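Local coordinates for hemolysin activator protein CdiB (Acinetobacter baumannii ACICU, PDB 6WIL) that probably secretes the toxin protein CdiA across the outer membrane in two-partner secretion, as an Omp85-type TpsB transporter of contact-dependent growth inhibition, at residues Q32-N37 / R368-N373; S154-T159 / R183-D188; L161-G166 / K172-G177; G177-K182 / I323-Q328; Q494-V499 / D533-R538. One frame throughout, in Å; residues are numbered along the deposited sequence.

Interaction 1. Residues Q32-N37 / R368-N373; sequences QTPYQN and RQYLGN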
# COMPACT_ATOMS: atom_id res chain seq x y z
N GLN A 32 -1.35 11.03 -2.49
CA GLN A 32 -2.11 12.26 -2.62
C GLN A 32 -3.13 12.37 -1.49
O GLN A 32 -3.77 11.38 -1.12
CB GLN A 32 -2.80 12.32 -3.99
CG GLN A 32 -4.05 13.20 -4.06
CD GLN A 32 -3.74 14.68 -4.18
OE1 GLN A 32 -2.59 15.07 -4.41
NE2 GLN A 32 -4.76 15.51 -4.04
N THR A 33 -3.26 13.56 -0.94
CA THR A 33 -4.20 13.78 0.15
C THR A 33 -5.62 13.52 -0.32
O THR A 33 -5.99 13.93 -1.43
CB THR A 33 -4.06 15.21 0.68
OG1 THR A 33 -2.70 15.46 1.04
CG2 THR A 33 -4.95 15.44 1.90
N PRO A 34 -6.44 12.82 0.46
CA PRO A 34 -7.82 12.56 0.04
C PRO A 34 -8.64 13.84 -0.08
O PRO A 34 -8.37 14.85 0.57
CB PRO A 34 -8.36 11.64 1.14
CG PRO A 34 -7.42 11.80 2.29
CD PRO A 34 -6.09 12.08 1.69
N TYR A 35 -9.67 13.77 -0.93
CA TYR A 35 -10.56 14.90 -1.19
C TYR A 35 -11.85 14.38 -1.81
O TYR A 35 -11.95 13.20 -2.17
CB TYR A 35 -9.89 15.94 -2.10
CG TYR A 35 -9.47 15.39 -3.45
CD1 TYR A 35 -10.35 15.39 -4.53
CD2 TYR A 35 -8.20 14.87 -3.64
CE1 TYR A 35 -9.98 14.89 -5.76
CE2 TYR A 35 -7.82 14.36 -4.87
CZ TYR A 35 -8.71 14.37 -5.92
OH TYR A 35 -8.33 13.87 -7.15
N GLN A 36 -12.83 15.28 -1.94
CA GLN A 36 -14.12 14.98 -2.59
C GLN A 36 -14.41 16.10 -3.58
O GLN A 36 -15.24 16.98 -3.33
CB GLN A 36 -15.24 14.83 -1.56
CG GLN A 36 -15.15 13.57 -0.73
CD GLN A 36 -16.46 13.24 -0.04
OE1 GLN A 36 -17.19 12.35 -0.46
NE2 GLN A 36 -16.76 13.96 1.04
N ASN A 37 -13.73 16.05 -4.73
CA ASN A 37 -13.83 17.13 -5.71
C ASN A 37 -15.18 17.14 -6.41
O ASN A 37 -15.77 18.21 -6.62
CB ASN A 37 -12.69 17.03 -6.72
CG ASN A 37 -12.95 17.81 -7.98
OD1 ASN A 37 -12.81 19.03 -8.02
ND2 ASN A 37 -13.32 17.10 -9.05
N ARG A 368 -6.81 0.83 -1.55
CA ARG A 368 -6.76 1.76 -0.43
C ARG A 368 -7.98 2.66 -0.53
O ARG A 368 -8.36 3.09 -1.62
CB ARG A 368 -5.46 2.58 -0.42
CG ARG A 368 -5.15 3.18 0.95
CD ARG A 368 -3.95 4.12 0.92
NE ARG A 368 -2.73 3.47 0.44
CZ ARG A 368 -2.14 3.78 -0.71
NH1 ARG A 368 -2.65 4.72 -1.49
NH2 ARG A 368 -1.03 3.14 -1.08
N GLN A 369 -8.61 2.94 0.61
CA GLN A 369 -9.86 3.69 0.64
C GLN A 369 -9.81 4.70 1.78
O GLN A 369 -9.38 4.38 2.89
CB GLN A 369 -11.07 2.77 0.81
CG GLN A 369 -12.41 3.48 0.85
CD GLN A 369 -13.04 3.65 -0.52
OE1 GLN A 369 -12.98 2.74 -1.35
NE2 GLN A 369 -13.63 4.81 -0.76
N TYR A 370 -10.27 5.92 1.49
CA TYR A 370 -10.31 6.99 2.48
C TYR A 370 -11.75 7.40 2.74
O TYR A 370 -12.56 7.49 1.81
CB TYR A 370 -9.53 8.22 2.01
CG TYR A 370 -8.10 7.95 1.60
CD1 TYR A 370 -7.09 7.89 2.55
CD2 TYR A 370 -7.77 7.75 0.27
CE1 TYR A 370 -5.78 7.64 2.18
CE2 TYR A 370 -6.47 7.50 -0.11
CZ TYR A 370 -5.48 7.44 0.85
OH TYR A 370 -4.18 7.19 0.47
N LEU A 371 -12.07 7.63 4.01
CA LEU A 371 -13.33 8.23 4.40
C LEU A 371 -13.07 9.11 5.61
O LEU A 371 -12.66 8.60 6.66
CB LEU A 371 -14.40 7.18 4.70
CG LEU A 371 -15.84 7.71 4.75
CD1 LEU A 371 -16.17 8.47 3.47
CD2 LEU A 371 -16.83 6.57 4.96
N GLY A 372 -13.28 10.41 5.46
CA GLY A 372 -12.90 11.33 6.52
C GLY A 372 -11.40 11.27 6.75
O GLY A 372 -10.60 11.44 5.82
N ASN A 373 -11.01 11.02 8.00
CA ASN A 373 -9.61 10.82 8.35
C ASN A 373 -9.27 9.35 8.53
O ASN A 373 -8.19 9.03 9.02
CB ASN A 373 -9.28 11.59 9.63
CG ASN A 373 -9.78 13.02 9.60
OD1 ASN A 373 -10.53 13.44 10.48
ND2 ASN A 373 -9.39 13.76 8.58
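Pro34 and Tyr370 are where the irregular chain 32-37 comes closest to the end of strand 349-371, with CA atoms 6.6 Å apart. No hydrogen bond joins the two segments, so the contact rests on side-chain packing. Both CB atoms point across the gap and meet at 3.7 Å (Pro34 CB to Tyr370 CB). The first torsion of Tyr370 (chi1 -54°) keeps CG beside its backbone N, opposite the carbonyl carbon, and the ring lies broadside to the proline. Pro34 CG then sits over one ring face, 4.3 Å from the centroid of Tyr370 and 27° off the ring normal, a CH-pi contact. The two side chains cross at about a right angle.

Backbone bonds from Tyr35 to Gly327 and from Tyr370 to Gln328 tie both segments to the turn between strands 308-326 and 329-346, while Tyr35 OH bonds Asp175 of helix 171-181. In this way the linker that follows the N-terminal helix 8-27 is laid along the strand ends at the POTRA-facing rim of the barrel, consistent with the TpsB family, in which a linker connects an N-terminal helix to the POTRA domains.

Interaction 2. Residues S154-T159 / R183-D188; sequences SLQLKT and RVYAVD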
# COMPACT_ATOMS: atom_id res chain seq x y z
N SER A 154 14.11 15.79 -18.32
CA SER A 154 12.97 15.56 -19.19
C SER A 154 12.53 14.10 -19.15
O SER A 154 11.33 13.81 -19.27
CB SER A 154 13.31 15.97 -20.62
OG SER A 154 13.63 17.35 -20.68
N LEU A 155 13.47 13.18 -18.96
CA LEU A 155 13.11 11.77 -18.83
C LEU A 155 12.28 11.53 -17.57
O LEU A 155 11.30 10.77 -17.60
CB LEU A 155 14.37 10.91 -18.82
CG LEU A 155 14.19 9.40 -18.64
CD1 LEU A 155 13.31 8.82 -19.74
CD2 LEU A 155 15.55 8.70 -18.62
N GLN A 156 12.65 12.18 -16.47
CA GLN A 156 11.89 12.05 -15.23
C GLN A 156 10.44 12.45 -15.41
O GLN A 156 9.53 11.77 -14.93
CB GLN A 156 12.54 12.89 -14.13
CG GLN A 156 13.36 12.11 -13.12
CD GLN A 156 14.02 13.02 -12.11
OE1 GLN A 156 13.64 13.05 -10.94
NE2 GLN A 156 15.01 13.79 -12.57
N LEU A 157 10.19 13.57 -16.10
CA LEU A 157 8.82 13.99 -16.35
C LEU A 157 8.08 12.98 -17.21
O LEU A 157 6.92 12.65 -16.94
CB LEU A 157 8.79 15.37 -17.01
CG LEU A 157 9.13 16.58 -16.15
CD1 LEU A 157 9.19 17.82 -17.02
CD2 LEU A 157 8.12 16.75 -15.04
N LYS A 158 8.74 12.47 -18.26
CA LYS A 158 8.07 11.54 -19.16
C LYS A 158 7.69 10.24 -18.45
O LYS A 158 6.60 9.70 -18.69
CB LYS A 158 8.97 11.24 -20.37
CG LYS A 158 8.56 9.99 -21.13
CD LYS A 158 9.07 9.98 -22.55
CE LYS A 158 8.59 8.72 -23.28
NZ LYS A 158 9.00 8.70 -24.71
N THR A 159 8.56 9.73 -17.57
CA THR A 159 8.27 8.46 -16.91
C THR A 159 7.39 8.64 -15.67
O THR A 159 6.56 7.77 -15.38
CB THR A 159 9.57 7.75 -16.52
OG1 THR A 159 10.33 8.56 -15.61
CG2 THR A 159 10.41 7.48 -17.76
N ARG A 183 7.72 10.82 -4.40
CA ARG A 183 8.68 9.86 -3.86
C ARG A 183 10.05 10.48 -3.68
O ARG A 183 10.78 10.12 -2.75
CB ARG A 183 8.77 8.64 -4.78
CG ARG A 183 7.50 7.81 -4.80
CD ARG A 183 7.64 6.62 -5.72
NE ARG A 183 6.37 5.92 -5.89
CZ ARG A 183 6.24 4.74 -6.48
NH1 ARG A 183 7.31 4.11 -6.95
NH2 ARG A 183 5.05 4.18 -6.60
N VAL A 184 10.42 11.43 -4.54
CA VAL A 184 11.75 12.03 -4.50
C VAL A 184 11.73 13.54 -4.32
O VAL A 184 12.79 14.12 -4.03
CB VAL A 184 12.56 11.67 -5.77
CG1 VAL A 184 12.61 10.16 -5.96
CG2 VAL A 184 11.98 12.34 -6.98
N TYR A 185 10.58 14.19 -4.46
CA TYR A 185 10.47 15.63 -4.28
C TYR A 185 9.40 15.98 -3.26
O TYR A 185 8.45 15.22 -3.04
CB TYR A 185 10.11 16.36 -5.58
CG TYR A 185 11.09 16.23 -6.71
CD1 TYR A 185 12.31 16.89 -6.68
CD2 TYR A 185 10.78 15.47 -7.83
CE1 TYR A 185 13.21 16.78 -7.73
CE2 TYR A 185 11.67 15.35 -8.87
CZ TYR A 185 12.88 16.00 -8.82
OH TYR A 185 13.75 15.87 -9.88
N ALA A 186 9.58 17.14 -2.63
CA ALA A 186 8.45 17.88 -2.08
C ALA A 186 7.83 18.67 -3.22
O ALA A 186 8.52 19.46 -3.88
CB ALA A 186 8.91 18.81 -0.95
N VAL A 187 6.54 18.44 -3.48
CA VAL A 187 5.90 18.92 -4.70
C VAL A 187 4.81 19.93 -4.36
O VAL A 187 4.06 19.74 -3.40
CB VAL A 187 5.32 17.76 -5.53
CG1 VAL A 187 4.64 18.27 -6.78
CG2 VAL A 187 6.41 16.77 -5.88
N ASP A 188 4.74 21.00 -5.14
CA ASP A 188 3.62 21.93 -5.14
C ASP A 188 3.08 21.99 -6.56
O ASP A 188 3.83 22.27 -7.50
CB ASP A 188 4.04 23.32 -4.65
CG ASP A 188 2.86 24.22 -4.34
OD1 ASP A 188 2.10 24.57 -5.27
OD2 ASP A 188 2.68 24.58 -3.15
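Gln156 and Tyr185 reach each other by different torsions. The glutamine leaves helix 154-160 at an unusual chi1 of -103° but runs straight beyond CG, whereas Tyr185 takes an ordinary chi1 of -62°, its CG beside the backbone N. The contact belongs to the second POTRA domain, where it joins the first helix to the first residue of strand 185-193. The backbones themselves stay apart, the nearest CA atoms, those of Gln156 and Val184, being 10.7 Å from each other, so two long side chains span the gap. They run at a slant to one another, with the amide and ring planes only 19° apart.

The modelled Gln156 OE1 is 3.0 Å from Tyr185 OH, but the amide is probably turned over, and its two ends should not be assigned from this model. Val184 adds a marginal touch through CG2. Tyr185 OH makes a weak hydrogen bond to Lys151 O, and its ring packs on Ile152 and on Leu211 of strand 204-213, which places the phenol in the domain interior.

Within helix 154-160, Leu155 O accepts two donors, Thr159 N at 2.9 Å and Thr159 OG1 at 3.1 Å, the hydroxyl tilted 31° out of the carbonyl plane.

Interaction 3. Residues L161-G166 / K172-G177; sequences LPFKAG and KRLDQG. With SO4 (sulfate ion), chain B.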
# COMPACT_ATOMS: atom_id res chain seq x y z
N LEU A 161 5.14 11.20 -15.15
CA LEU A 161 3.82 11.73 -15.47
C LEU A 161 3.22 10.94 -16.62
O LEU A 161 3.83 10.88 -17.70
CB LEU A 161 3.92 13.20 -15.86
CG LEU A 161 4.62 14.13 -14.88
CD1 LEU A 161 4.61 15.55 -15.43
CD2 LEU A 161 3.95 14.08 -13.52
N PRO A 162 2.04 10.34 -16.45
CA PRO A 162 1.44 9.57 -17.55
C PRO A 162 0.79 10.43 -18.61
O PRO A 162 0.01 9.93 -19.43
CB PRO A 162 0.42 8.68 -16.82
CG PRO A 162 0.04 9.48 -15.63
CD PRO A 162 1.28 10.20 -15.19
N PHE A 163 1.08 11.73 -18.60
CA PHE A 163 0.53 12.67 -19.56
C PHE A 163 1.65 13.52 -20.15
O PHE A 163 2.78 13.51 -19.66
CB PHE A 163 -0.53 13.57 -18.91
CG PHE A 163 -0.03 14.35 -17.72
CD1 PHE A 163 0.55 15.59 -17.88
CD2 PHE A 163 -0.15 13.83 -16.44
CE1 PHE A 163 1.02 16.31 -16.79
CE2 PHE A 163 0.31 14.54 -15.34
CZ PHE A 163 0.89 15.78 -15.52
N LYS A 164 1.33 14.25 -21.21
CA LYS A 164 2.29 15.11 -21.88
C LYS A 164 1.60 16.39 -22.31
O LYS A 164 0.38 16.55 -22.18
CB LYS A 164 2.91 14.42 -23.10
CG LYS A 164 1.95 14.25 -24.26
CD LYS A 164 2.54 13.35 -25.34
CE LYS A 164 2.97 12.02 -24.75
NZ LYS A 164 3.26 11.00 -25.79
N ALA A 165 2.40 17.32 -22.83
CA ALA A 165 1.86 18.57 -23.34
C ALA A 165 0.93 18.31 -24.51
O ALA A 165 1.21 17.49 -25.38
CB ALA A 165 3.00 19.50 -23.75
N GLY A 166 -0.22 19.00 -24.51
CA GLY A 166 -1.23 18.80 -25.52
C GLY A 166 -2.30 17.79 -25.19
O GLY A 166 -3.28 17.68 -25.93
N LYS A 172 -7.17 12.43 -12.51
CA LYS A 172 -6.62 11.14 -12.11
C LYS A 172 -5.16 11.01 -12.53
O LYS A 172 -4.35 10.43 -11.80
CB LYS A 172 -7.45 10.00 -12.70
CG LYS A 172 -8.78 9.76 -12.01
CD LYS A 172 -9.50 8.57 -12.63
CE LYS A 172 -10.79 9.00 -13.32
NZ LYS A 172 -11.83 9.41 -12.33
N ARG A 173 -4.82 11.53 -13.71
CA ARG A 173 -3.44 11.49 -14.18
C ARG A 173 -2.57 12.52 -13.49
O ARG A 173 -1.38 12.26 -13.25
CB ARG A 173 -3.41 11.68 -15.70
CG ARG A 173 -4.25 10.66 -16.44
CD ARG A 173 -4.09 10.74 -17.94
NE ARG A 173 -4.72 9.60 -18.60
CZ ARG A 173 -4.07 8.54 -19.04
NH1 ARG A 173 -2.76 8.46 -18.93
NH2 ARG A 173 -4.74 7.55 -19.61
N LEU A 174 -3.13 13.69 -13.15
CA LEU A 174 -2.38 14.65 -12.35
C LEU A 174 -2.01 14.07 -11.00
O LEU A 174 -0.87 14.22 -10.54
CB LEU A 174 -3.19 15.94 -12.17
CG LEU A 174 -3.63 16.71 -13.42
CD1 LEU A 174 -4.17 18.08 -13.02
CD2 LEU A 174 -2.48 16.84 -14.40
N ASP A 175 -2.96 13.40 -10.34
CA ASP A 175 -2.70 12.84 -9.02
C ASP A 175 -1.69 11.70 -9.09
O ASP A 175 -0.83 11.58 -8.22
CB ASP A 175 -4.01 12.34 -8.40
CG ASP A 175 -4.87 13.47 -7.86
OD1 ASP A 175 -4.43 14.64 -7.88
OD2 ASP A 175 -6.00 13.18 -7.42
N GLN A 176 -1.79 10.86 -10.12
CA GLN A 176 -0.83 9.78 -10.29
C GLN A 176 0.58 10.33 -10.47
O GLN A 176 1.52 9.91 -9.77
CB GLN A 176 -1.22 8.91 -11.48
CG GLN A 176 -0.37 7.67 -11.61
CD GLN A 176 -0.51 6.74 -10.42
OE1 GLN A 176 -1.55 6.71 -9.76
NE2 GLN A 176 0.55 5.99 -10.12
N GLY A 177 0.75 11.27 -11.40
CA GLY A 177 2.05 11.86 -11.61
C GLY A 177 2.56 12.61 -10.40
O GLY A 177 3.75 12.55 -10.07
S SO4 B . -1.77 4.71 -19.80
O1 SO4 B . -3.06 4.71 -19.12
O2 SO4 B . -1.02 3.51 -19.40
O3 SO4 B . -1.03 5.91 -19.42
O4 SO4 B . -1.96 4.69 -21.24
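Leu161, Pro162 and Phe163 form the start of the loop that joins the two helices of the second POTRA domain, and they fold back on the second of these, helix 171-181. Gly177 lets the loop come close. With no side chain in the way, Leu161 CD2 settles 3.5 Å from Gly177 CA, and Pro162 packs against the helix face from Arg173 to Gly177.

Phe163 CG stands between its backbone N and carbonyl carbon (chi1 57°), which directs the ring at the helix. Leu174 CD2 lies over one face, 4.1 Å from the ring centroid of Phe163 and 28° off the normal, a CH-pi contact. Leu161 CB covers the opposite face toward the rim, and Arg173 O touches the ring edge, 3.5 Å from Phe163 CE2.

Arg173 is extended from CG to NE and runs past Pro162 and Phe163, its guanidinium almost perpendicular to the phenyl plane. NH1 donates to a sulfate, probably from the crystallisation liquor, at 3.1 Å to O3 (angle 164°), while its bond to Pro162 O, at 3.2 Å from NH1, is weak and bent. Arg321 also binds this anion.

Phe163 is further packed on Leu142 and Ile145 of strand 132-149, and Gln176 donates to Gly280 O and accepts from Arg325 of barrel strand 308-326, so the helix lies between the POTRA sheet and the barrel.

Interaction 4. Residues G177-K182 / I323-Q328; sequences GLENLK and ISRSGQ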
# COMPACT_ATOMS: atom_id res chain seq x y z
N GLY A 177 0.75 11.27 -11.40
CA GLY A 177 2.05 11.86 -11.61
C GLY A 177 2.56 12.61 -10.40
O GLY A 177 3.75 12.55 -10.07
N LEU A 178 1.67 13.32 -9.70
CA LEU A 178 2.07 13.99 -8.47
C LEU A 178 2.57 12.99 -7.43
O LEU A 178 3.55 13.26 -6.73
CB LEU A 178 0.89 14.79 -7.92
CG LEU A 178 1.06 15.53 -6.60
CD1 LEU A 178 0.53 16.95 -6.73
CD2 LEU A 178 0.29 14.79 -5.52
N GLU A 179 1.91 11.83 -7.31
CA GLU A 179 2.35 10.83 -6.34
C GLU A 179 3.71 10.27 -6.71
O GLU A 179 4.55 10.03 -5.84
CB GLU A 179 1.32 9.71 -6.23
CG GLU A 179 0.31 9.91 -5.13
CD GLU A 179 -0.91 9.03 -5.30
OE1 GLU A 179 -2.04 9.53 -5.12
OE2 GLU A 179 -0.75 7.83 -5.63
N ASN A 180 3.95 10.05 -8.01
CA ASN A 180 5.24 9.56 -8.46
C ASN A 180 6.35 10.55 -8.15
O ASN A 180 7.47 10.16 -7.79
CB ASN A 180 5.19 9.26 -9.96
CG ASN A 180 4.31 8.08 -10.28
OD1 ASN A 180 3.93 7.32 -9.39
ND2 ASN A 180 3.99 7.90 -11.55
N LEU A 181 6.07 11.85 -8.29
CA LEU A 181 7.10 12.86 -8.03
C LEU A 181 7.33 13.05 -6.54
O LEU A 181 8.42 13.45 -6.13
CB LEU A 181 6.72 14.19 -8.67
CG LEU A 181 6.64 14.26 -10.20
CD1 LEU A 181 6.49 15.70 -10.68
CD2 LEU A 181 7.85 13.60 -10.82
N LYS A 182 6.32 12.77 -5.71
CA LYS A 182 6.48 12.94 -4.27
C LYS A 182 7.33 11.84 -3.64
O LYS A 182 7.62 11.93 -2.44
CB LYS A 182 5.11 13.00 -3.59
CG LYS A 182 4.46 14.36 -3.69
CD LYS A 182 2.97 14.28 -3.39
CE LYS A 182 2.70 13.74 -1.99
NZ LYS A 182 3.03 14.73 -0.93
N ILE A 323 -5.24 0.63 -11.65
CA ILE A 323 -6.33 0.38 -12.59
C ILE A 323 -7.48 1.35 -12.34
O ILE A 323 -8.25 1.66 -13.25
CB ILE A 323 -6.81 -1.08 -12.49
CG1 ILE A 323 -7.20 -1.43 -11.06
CG2 ILE A 323 -5.74 -2.04 -12.98
CD1 ILE A 323 -7.66 -2.85 -10.89
N SER A 324 -7.59 1.85 -11.11
CA SER A 324 -8.66 2.77 -10.74
C SER A 324 -8.23 3.60 -9.55
O SER A 324 -7.65 3.08 -8.60
CB SER A 324 -9.95 2.01 -10.41
OG SER A 324 -10.77 2.76 -9.53
N ARG A 325 -8.54 4.90 -9.59
CA ARG A 325 -8.23 5.78 -8.48
C ARG A 325 -9.20 6.95 -8.47
O ARG A 325 -9.86 7.25 -9.46
CB ARG A 325 -6.79 6.28 -8.54
CG ARG A 325 -6.51 7.26 -9.66
CD ARG A 325 -5.13 7.85 -9.49
NE ARG A 325 -5.04 8.65 -8.27
CZ ARG A 325 -3.97 8.70 -7.49
NH1 ARG A 325 -2.89 7.99 -7.78
NH2 ARG A 325 -3.99 9.46 -6.40
N SER A 326 -9.26 7.62 -7.32
CA SER A 326 -10.03 8.84 -7.16
C SER A 326 -9.48 9.59 -5.96
O SER A 326 -8.47 9.20 -5.37
CB SER A 326 -11.52 8.55 -6.98
OG SER A 326 -11.81 8.29 -5.61
N GLY A 327 -10.17 10.67 -5.59
CA GLY A 327 -9.80 11.41 -4.40
C GLY A 327 -9.91 10.62 -3.12
O GLY A 327 -9.33 11.01 -2.11
N GLN A 328 -10.65 9.50 -3.14
CA GLN A 328 -10.85 8.71 -1.93
C GLN A 328 -10.45 7.25 -2.06
O GLN A 328 -10.66 6.48 -1.12
CB GLN A 328 -12.32 8.80 -1.48
CG GLN A 328 -12.84 10.22 -1.37
CD GLN A 328 -13.91 10.36 -0.32
OE1 GLN A 328 -13.62 10.60 0.86
NE2 GLN A 328 -15.17 10.21 -0.73
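Glu179 and Arg325 form a buried salt bridge between the second POTRA domain and the barrel, their side chains arriving from opposite directions. Arg325 NH1 donates to Glu179 OE2 at 3.0 Å with an angle of 165°. The second contact, Arg325 NH2 to Glu179 OE1, is modelled at 2.3 Å, too short to be taken literally. Carboxylate and guanidinium are not coplanar: their planes differ by 46°, and NH1 meets OE2 from above the carboxylate plane while the acid lies at the guanidinium edge.

Each carboxylate oxygen has another donor, OE1 the backbone N of Gln32 and OE2 the ammonium of Lys330. Arg325 NH1 is shared with Gln176 OE1. Two cations around Glu179 would probably favour its ionised form.

Beyond Arg325, Ser326 OG accepts from Gln328 N at 3.0 Å, an ST turn, and Ile323 and Ser324 form a classic bulge opposite Thr331. Helix 171-181 thus abuts the end of the hairpin of strands 308-326 and 329-346, with strand 185-193 packed against Leu178 and Leu181.

Interaction 5. Residues Q494-V499 / D533-R538; sequences QFYMAV and DAFTGR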
# COMPACT_ATOMS: atom_id res chain seq x y z
N GLN A 494 3.04 9.05 23.06
CA GLN A 494 1.73 8.42 23.08
C GLN A 494 1.81 7.07 23.79
O GLN A 494 2.79 6.34 23.64
CB GLN A 494 1.16 8.25 21.66
CG GLN A 494 2.08 7.58 20.67
CD GLN A 494 1.39 7.25 19.35
OE1 GLN A 494 1.51 6.15 18.82
NE2 GLN A 494 0.65 8.22 18.82
N PHE A 495 0.78 6.78 24.59
CA PHE A 495 0.60 5.46 25.19
C PHE A 495 -0.27 4.61 24.28
O PHE A 495 -1.10 5.13 23.52
CB PHE A 495 -0.07 5.57 26.56
CG PHE A 495 0.58 6.56 27.48
CD1 PHE A 495 1.82 6.31 28.03
CD2 PHE A 495 -0.06 7.75 27.81
CE1 PHE A 495 2.42 7.22 28.88
CE2 PHE A 495 0.53 8.66 28.66
CZ PHE A 495 1.77 8.40 29.20
N TYR A 496 -0.09 3.29 24.35
CA TYR A 496 -0.92 2.40 23.55
C TYR A 496 -1.15 1.10 24.30
O TYR A 496 -0.29 0.63 25.06
CB TYR A 496 -0.30 2.12 22.18
CG TYR A 496 0.96 1.27 22.19
CD1 TYR A 496 0.88 -0.12 22.09
CD2 TYR A 496 2.22 1.85 22.27
CE1 TYR A 496 2.03 -0.90 22.09
CE2 TYR A 496 3.36 1.08 22.27
CZ TYR A 496 3.27 -0.29 22.18
OH TYR A 496 4.41 -1.05 22.17
N MSE A 497 -2.33 0.52 24.08
CA MSE A 497 -2.65 -0.82 24.57
C MSE A 497 -3.11 -1.65 23.38
O MSE A 497 -3.81 -1.14 22.51
CB MSE A 497 -3.72 -0.77 25.66
CG MSE A 497 -3.68 -1.96 26.62
SE MSE A 497 -5.45 -2.61 27.12
CE MSE A 497 -6.29 -0.91 27.61
N ALA A 498 -2.71 -2.91 23.33
CA ALA A 498 -2.99 -3.75 22.18
C ALA A 498 -3.54 -5.10 22.62
O ALA A 498 -3.16 -5.63 23.67
CB ALA A 498 -1.74 -3.95 21.32
N VAL A 499 -4.44 -5.65 21.80
CA VAL A 499 -5.00 -6.98 21.99
C VAL A 499 -4.97 -7.70 20.65
O VAL A 499 -5.59 -7.24 19.68
CB VAL A 499 -6.44 -6.93 22.54
CG1 VAL A 499 -7.00 -8.34 22.67
CG2 VAL A 499 -6.49 -6.21 23.87
N ASP A 533 10.37 2.73 21.54
CA ASP A 533 9.14 1.94 21.60
C ASP A 533 9.37 0.84 22.63
O ASP A 533 10.16 -0.08 22.40
CB ASP A 533 8.78 1.35 20.24
CG ASP A 533 7.35 0.82 20.19
OD1 ASP A 533 6.81 0.42 21.24
OD2 ASP A 533 6.77 0.79 19.09
N ALA A 534 8.69 0.95 23.77
CA ALA A 534 8.81 -0.01 24.85
C ALA A 534 7.44 -0.55 25.21
O ALA A 534 6.47 0.21 25.29
CB ALA A 534 9.46 0.61 26.09
N PHE A 535 7.35 -1.86 25.41
CA PHE A 535 6.09 -2.47 25.80
C PHE A 535 6.35 -3.63 26.75
O PHE A 535 7.39 -4.29 26.68
CB PHE A 535 5.30 -2.97 24.58
CG PHE A 535 5.91 -4.18 23.90
CD1 PHE A 535 6.84 -4.02 22.89
CD2 PHE A 535 5.54 -5.46 24.28
CE1 PHE A 535 7.39 -5.12 22.26
CE2 PHE A 535 6.10 -6.57 23.66
CZ PHE A 535 7.03 -6.40 22.65
N THR A 536 5.39 -3.86 27.64
CA THR A 536 5.33 -5.07 28.44
C THR A 536 4.00 -5.76 28.17
O THR A 536 2.96 -5.10 28.09
CB THR A 536 5.49 -4.77 29.93
OG1 THR A 536 5.12 -5.92 30.70
CG2 THR A 536 4.63 -3.58 30.34
N GLY A 537 4.05 -7.08 28.00
CA GLY A 537 2.87 -7.83 27.61
C GLY A 537 2.81 -9.17 28.31
O GLY A 537 3.71 -9.55 29.06
N ARG A 538 1.72 -9.89 28.04
CA ARG A 538 1.53 -11.23 28.59
C ARG A 538 0.55 -11.98 27.71
O ARG A 538 -0.28 -11.38 27.02
CB ARG A 538 1.02 -11.18 30.03
CG ARG A 538 -0.47 -10.91 30.16
CD ARG A 538 -0.93 -10.96 31.61
NE ARG A 538 -0.26 -12.03 32.35
CZ ARG A 538 -0.62 -13.30 32.33
NH1 ARG A 538 0.05 -14.20 33.05
NH2 ARG A 538 -1.66 -13.69 31.60
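Tyr496 reaches across one intervening strand of the 16-stranded outer-membrane barrel to Asp533 and Phe535. Strands 493-505 and 530-541 are next-but-one neighbours on either side of strand 515-526. Accordingly the two short segments run in the same general direction (35° between them), with axes 9.2 Å apart at closest approach.

The close part is confined to the phenol end. Tyr496 CG sits between its backbone N and carbonyl carbon (chi1 70°), which lays the ring across strand 515-526, where it packs on Val520 and makes a cation-pi contact with Arg524. The hydroxyl is wedged against Phe535, with Tyr496 OH 3.2 Å from Phe535 CB, and Tyr496 CZ stays 4.1 Å from that same CB. The phenyl ring of Phe535 leads away, adding little.

Elsewhere the side chains do not meet, although the backbones stay about as far apart. The next side chains along strand 493-505, Met497 (selenomethionine) and Ala498, make no contact with segment 533-538. Phe495 and Met497 lie on the surface, alternating with buried Tyr496 and Ala498, as in a barrel wall, where the outer face may meet lipid.

Asp533 closes the contact at the ring edge, its carboxylate turned 83° from the ring plane: Tyr496 OH donates to the syn lone pair of Asp533 OD1 at 3.0 Å.

Overall arrangement
Interactions 1, 3 and 4 meet around helix 171-181. Interactions 3 and 4 share Gly177 and have centres about 9 Å apart, joined by Gln176 OE1 to Arg325 NH1 at 2.7 Å. Interactions 1 and 4, centres about 11 Å apart, are linked through the turn at 327-328, where Tyr370 N lies 2.7 Å from Gln328 O. Interaction 2 belongs to the same POTRA domain as interaction 3 and touches interaction 4 through Val187. The sulfate lies beside interaction 3 alone. Interaction 5 stands apart in the barrel wall, its centre about 35 Å from that of interaction 4, although both reach the same closed sheet.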